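Local coordinates for protein ochratoxinase (Aspergillus niger, PDB 4C65) that hydrolyses the mycotoxin ochratoxin A to ochratoxin alpha and L-phenylalanine, acting as a zinc-dependent carboxypeptidase that releases C-terminal aromatic residues, at residues M62-G74 with G108-V122. Sequence-based numbering, arbitrary orientation.
Sequences MPGLWDCHMHFGG and GYTSYRDLAGYGCEV
Leu65 to Met70 pairs in parallel with Tyr109 to Asp114, the backbone bonds passing from Leu65 N to Gly108 O, from Arg113 N to Asp67 O, from Met70 N to Arg113 O and from Leu115 N to Met70 O. Two beta bulges interrupt the register, one between Leu65 and Trp66, the other between Asp67 and Met70, where the chain turns a corner at Cys68. There Arg113 grips the Cys68 carbonyl oxygen side-on, with NE (2.7 Å) and NH2 (2.8 Å) both donating to Cys68 O, which lies in the guanidinium plane. Its chain is extended up to a bend at chi3 (62°), and Glu264 pairs with NH2 as well. Asp114 OD1 accepts from Phe72 N (2.9 Å) and, through the opposite face of the carboxylate, from Ala116 N in an Asx turn, while Ser138 binds OD2; these bonds probably fix the carboxylate's rotation. Tyr118 N closes the contact on Phe72 O (2.9 Å).

Apolar packing accompanies these bonds. Ser111 CB sits 3.3 Å from the centroid of the Trp66 five-membered ring, directly over its face, and Leu65 CB covers the Tyr109 ring in the same way. Met70, bent at chi2 (-55°) and chi3 (-69°), folds over one face of Tyr112, its CE 3.5 Å from Tyr112 CZ, while Phe72 CZ meets that ring's edge. Leu115 CD1 lies over the centre of the His69 imidazole, 3.6 Å from ND1, which bonds to Glu264.

Adjacent parallel strands joined through helix 90-106 form a beta-alpha-beta crossover of the twisted TIM barrel, and the first strand leads into the His-X-His motif of amidohydrolases, whose His69 and His71 bind zinc.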
loop_
_atom_site.group_PDB
_atom_site.type_symbol
_atom_site.label_atom_id
_atom_site.label_comp_id
_atom_site.label_asym_id
_atom_site.label_seq_id
_atom_site.Cartn_x
_atom_site.Cartn_y
_atom_site.Cartn_z
ATOM N N MET A 62 18.205 9.279 52.818
ATOM C CA MET A 62 19.076 8.866 51.720
ATOM C C MET A 62 18.545 9.381 50.394
ATOM O O MET A 62 17.419 9.913 50.331
ATOM C CB MET A 62 19.195 7.340 51.699
ATOM C CG MET A 62 17.893 6.578 51.481
ATOM S SD MET A 62 18.165 4.798 51.277
ATOM C CE MET A 62 18.773 4.751 49.586
ATOM N N PRO A 63 19.330 9.237 49.326
ATOM C CA PRO A 63 18.794 9.612 48.017
ATOM C C PRO A 63 17.667 8.717 47.573
ATOM O O PRO A 63 17.610 7.544 47.949
ATOM C CB PRO A 63 19.989 9.424 47.060
ATOM C CG PRO A 63 21.185 9.274 47.927
ATOM C CD PRO A 63 20.685 8.694 49.212
ATOM N N GLY A 64 16.761 9.270 46.780
ATOM C CA GLY A 64 15.746 8.448 46.110
ATOM C C GLY A 64 16.403 7.362 45.250
ATOM O O GLY A 64 17.467 7.583 44.671
ATOM N N LEU A 65 15.771 6.195 45.195
ATOM C CA LEU A 65 16.355 5.035 44.541
ATOM C C LEU A 65 16.120 5.046 43.035
ATOM O O LEU A 65 15.090 5.517 42.562
ATOM C CB LEU A 65 15.773 3.767 45.138
ATOM C CG LEU A 65 16.159 3.470 46.580
ATOM C CD1 LEU A 65 15.167 2.497 47.190
ATOM C CD2 LEU A 65 17.584 2.912 46.610
ATOM N N TRP A 66 17.099 4.514 42.303
ATOM C CA TRP A 66 17.007 4.307 40.858
ATOM C C TRP A 66 16.866 2.818 40.565
ATOM O O TRP A 66 17.421 1.985 41.275
ATOM C CB TRP A 66 18.265 4.740 40.152
ATOM C CG TRP A 66 18.405 6.192 39.904
ATOM C CD1 TRP A 66 18.500 7.168 40.831
ATOM C CD2 TRP A 66 18.586 6.825 38.634
ATOM N NE1 TRP A 66 18.664 8.390 40.216
ATOM C CE2 TRP A 66 18.720 8.198 38.865
ATOM C CE3 TRP A 66 18.622 6.361 37.318
ATOM C CZ2 TRP A 66 18.863 9.115 37.836
ATOM C CZ3 TRP A 66 18.795 7.276 36.298
ATOM C CH2 TRP A 66 18.925 8.637 36.568
ATOM N N ASP A 67 16.084 2.484 39.544
ATOM C CA ASP A 67 16.240 1.210 38.890
ATOM C C ASP A 67 16.572 1.472 37.442
ATOM O O ASP A 67 15.835 2.194 36.753
ATOM C CB ASP A 67 15.014 0.338 39.023
ATOM C CG ASP A 67 15.330 -1.121 38.704
ATOM O OD1 ASP A 67 15.445 -1.454 37.486
ATOM O OD2 ASP A 67 15.477 -1.899 39.666
ATOM N N CYS A 68 17.676 0.884 36.990
ATOM C CA CYS A 68 18.207 1.167 35.677
ATOM C C CYS A 68 17.804 0.174 34.603
ATOM O O CYS A 68 18.319 0.226 33.485
ATOM C CB CYS A 68 19.715 1.248 35.763
ATOM S SG CYS A 68 20.272 2.559 36.875
ATOM N N HIS A 69 16.905 -0.742 34.930
ATOM C CA HIS A 69 16.406 -1.671 33.940
ATOM C C HIS A 69 14.918 -1.990 34.113
ATOM O O HIS A 69 14.562 -3.042 34.606
ATOM C CB HIS A 69 17.213 -2.970 33.936
ATOM C CG HIS A 69 17.061 -3.743 32.663
ATOM N ND1 HIS A 69 18.138 -4.203 31.946
ATOM C CD2 HIS A 69 15.966 -4.063 31.933
ATOM C CE1 HIS A 69 17.711 -4.812 30.852
ATOM N NE2 HIS A 69 16.401 -4.734 30.817
ATOM N N MET A 70 14.070 -1.070 33.679
ATOM C CA MET A 70 12.630 -1.246 33.741
ATOM C C MET A 70 12.093 -1.385 32.330
ATOM O O MET A 70 12.762 -1.039 31.379
ATOM C CB MET A 70 11.989 -0.048 34.431
ATOM C CG MET A 70 12.492 0.227 35.856
ATOM S SD MET A 70 12.331 -1.188 36.949
ATOM C CE MET A 70 10.540 -1.224 37.089
ATOM N N HIS A 71 10.907 -1.949 32.188
ATOM C CA HIS A 71 10.249 -1.965 30.900
ATOM C C HIS A 71 8.795 -1.546 31.051
ATOM O O HIS A 71 8.038 -2.148 31.789
ATOM C CB HIS A 71 10.407 -3.304 30.168
ATOM C CG HIS A 71 9.993 -4.504 30.966
ATOM N ND1 HIS A 71 10.896 -5.454 31.400
ATOM C CD2 HIS A 71 8.774 -4.937 31.376
ATOM C CE1 HIS A 71 10.254 -6.410 32.056
ATOM N NE2 HIS A 71 8.967 -6.112 32.067
ATOM N N PHE A 72 8.436 -0.475 30.355
ATOM C CA PHE A 72 7.147 0.126 30.471
ATOM C C PHE A 72 6.207 -0.532 29.486
ATOM O O PHE A 72 5.826 0.045 28.472
ATOM C CB PHE A 72 7.246 1.637 30.220
ATOM C CG PHE A 72 7.605 2.436 31.452
ATOM C CD1 PHE A 72 8.790 2.208 32.127
ATOM C CD2 PHE A 72 6.770 3.444 31.901
ATOM C CE1 PHE A 72 9.121 2.950 33.253
ATOM C CE2 PHE A 72 7.098 4.183 33.014
ATOM C CZ PHE A 72 8.288 3.945 33.687
ATOM N N GLY A 73 5.822 -1.755 29.809
ATOM C CA GLY A 73 5.018 -2.583 28.911
ATOM C C GLY A 73 3.532 -2.467 29.126
ATOM O O GLY A 73 2.785 -2.224 28.178
ATOM N N GLY A 74 3.098 -2.666 30.372
ATOM C CA GLY A 74 1.659 -2.649 30.746
ATOM C C GLY A 74 0.777 -3.674 30.060
ATOM O O GLY A 74 -0.407 -3.447 29.894
ATOM N N GLY A 108 9.839 4.547 47.224
ATOM C CA GLY A 108 11.062 5.349 47.246
ATOM C C GLY A 108 11.894 5.334 45.967
ATOM O O GLY A 108 13.041 5.765 45.959
ATOM N N TYR A 109 11.328 4.854 44.883
ATOM C CA TYR A 109 12.000 4.903 43.599
ATOM C C TYR A 109 11.633 6.193 42.862
ATOM O O TYR A 109 10.500 6.318 42.394
ATOM C CB TYR A 109 11.669 3.632 42.778
ATOM C CG TYR A 109 12.499 2.442 43.257
ATOM C CD1 TYR A 109 12.154 1.750 44.429
ATOM C CD2 TYR A 109 13.654 2.058 42.568
ATOM C CE1 TYR A 109 12.929 0.710 44.886
ATOM C CE2 TYR A 109 14.425 1.003 43.012
ATOM C CZ TYR A 109 14.070 0.350 44.192
ATOM O OH TYR A 109 14.843 -0.714 44.629
ATOM N N THR A 110 12.581 7.129 42.799
ATOM C CA THR A 110 12.339 8.423 42.206
ATOM C C THR A 110 12.878 8.564 40.772
ATOM O O THR A 110 12.637 9.568 40.108
ATOM C CB THR A 110 12.879 9.541 43.100
ATOM O OG1 THR A 110 14.276 9.377 43.308
ATOM C CG2 THR A 110 12.184 9.519 44.447
ATOM N N SER A 111 13.617 7.560 40.311
ATOM C CA SER A 111 14.054 7.499 38.923
ATOM C C SER A 111 14.021 6.068 38.407
ATOM O O SER A 111 14.395 5.139 39.113
ATOM C CB SER A 111 15.472 8.093 38.744
ATOM O OG SER A 111 15.481 9.518 38.890
ATOM N N TYR A 112 13.586 5.936 37.163
ATOM C CA TYR A 112 13.547 4.695 36.440
ATOM C C TYR A 112 14.183 4.899 35.050
ATOM O O TYR A 112 13.928 5.882 34.392
ATOM C CB TYR A 112 12.099 4.301 36.197
ATOM C CG TYR A 112 11.396 3.418 37.218
ATOM C CD1 TYR A 112 12.067 2.812 38.272
ATOM C CD2 TYR A 112 10.038 3.128 37.051
ATOM C CE1 TYR A 112 11.382 1.977 39.148
ATOM C CE2 TYR A 112 9.369 2.291 37.904
ATOM C CZ TYR A 112 10.031 1.734 38.963
ATOM O OH TYR A 112 9.336 0.893 39.786
ATOM N N ARG A 113 15.020 3.948 34.629
ATOM C CA ARG A 113 15.431 3.851 33.237
ATOM C C ARG A 113 14.635 2.749 32.553
ATOM O O ARG A 113 14.836 1.557 32.826
ATOM C CB ARG A 113 16.940 3.611 33.107
ATOM C CG ARG A 113 17.455 3.823 31.682
ATOM C CD ARG A 113 18.949 3.595 31.566
ATOM N NE ARG A 113 19.320 2.221 31.903
ATOM C CZ ARG A 113 20.464 1.630 31.575
ATOM N NH1 ARG A 113 21.394 2.264 30.866
ATOM N NH2 ARG A 113 20.686 0.376 31.946
ATOM N N ASP A 114 13.703 3.179 31.702
ATOM C CA ASP A 114 12.878 2.315 30.878
ATOM C C ASP A 114 13.690 1.908 29.649
ATOM O O ASP A 114 14.185 2.771 28.926
ATOM C CB ASP A 114 11.630 3.087 30.441
ATOM C CG ASP A 114 10.822 2.371 29.412
ATOM O OD1 ASP A 114 10.726 1.129 29.459
ATOM O OD2 ASP A 114 10.210 3.056 28.584
ATOM N N LEU A 115 13.789 0.608 29.392
ATOM C CA LEU A 115 14.601 0.106 28.281
ATOM C C LEU A 115 13.807 -0.605 27.186
ATOM O O LEU A 115 14.373 -1.085 26.196
ATOM C CB LEU A 115 15.682 -0.809 28.834
ATOM C CG LEU A 115 16.737 -0.109 29.680
ATOM C CD1 LEU A 115 17.747 -1.138 30.171
ATOM C CD2 LEU A 115 17.442 0.987 28.878
ATOM N N ALA A 116 12.489 -0.643 27.313
ATOM C CA ALA A 116 11.638 -1.024 26.195
ATOM C C ALA A 116 10.205 -0.713 26.567
ATOM O O ALA A 116 9.676 -1.276 27.524
ATOM C CB ALA A 116 11.780 -2.505 25.893
ATOM N N GLY A 117 9.550 0.164 25.843
ATOM C CA GLY A 117 8.139 0.393 26.110
ATOM C C GLY A 117 7.688 1.826 25.951
ATOM O O GLY A 117 8.239 2.584 25.144
ATOM N N TYR A 118 6.711 2.212 26.754
ATOM C CA TYR A 118 6.001 3.462 26.561
ATOM C C TYR A 118 6.395 4.518 27.585
ATOM O O TYR A 118 5.587 5.375 27.938
ATOM C CB TYR A 118 4.497 3.171 26.653
ATOM C CG TYR A 118 3.977 2.219 25.618
ATOM C CD1 TYR A 118 4.049 2.539 24.271
ATOM C CD2 TYR A 118 3.452 0.987 25.972
ATOM C CE1 TYR A 118 3.602 1.659 23.303
ATOM C CE2 TYR A 118 2.962 0.117 25.022
ATOM C CZ TYR A 118 3.028 0.456 23.686
ATOM O OH TYR A 118 2.559 -0.410 22.716
ATOM N N GLY A 119 7.614 4.440 28.089
ATOM C CA GLY A 119 8.091 5.380 29.092
ATOM C C GLY A 119 7.997 6.815 28.657
ATOM O O GLY A 119 7.687 7.695 29.444
ATOM N N CYS A 120 8.343 7.075 27.404
ATOM C CA CYS A 120 8.309 8.441 26.882
ATOM C C CYS A 120 6.900 8.960 26.885
ATOM O O CYS A 120 6.641 10.118 27.245
ATOM C CB CYS A 120 8.797 8.475 25.450
ATOM S SG CYS A 120 10.528 8.081 25.225
ATOM N N GLU A 121 5.980 8.097 26.472
ATOM C CA GLU A 121 4.571 8.483 26.348
ATOM C C GLU A 121 3.901 8.640 27.731
ATOM O O GLU A 121 3.087 9.544 27.940
ATOM C CB GLU A 121 3.824 7.445 25.502
ATOM C CG GLU A 121 4.190 7.453 24.017
ATOM C CD GLU A 121 5.573 6.880 23.686
ATOM O OE1 GLU A 121 6.040 5.933 24.368
ATOM O OE2 GLU A 121 6.177 7.383 22.720
ATOM N N VAL A 122 4.247 7.762 28.663
ATOM C CA VAL A 122 3.723 7.834 30.022
ATOM C C VAL A 122 4.342 9.001 30.783
ATOM O O VAL A 122 3.644 9.668 31.573
ATOM C CB VAL A 122 3.919 6.504 30.760
ATOM C CG1 VAL A 122 3.572 6.632 32.234
ATOM C CG2 VAL A 122 3.064 5.402 30.129
#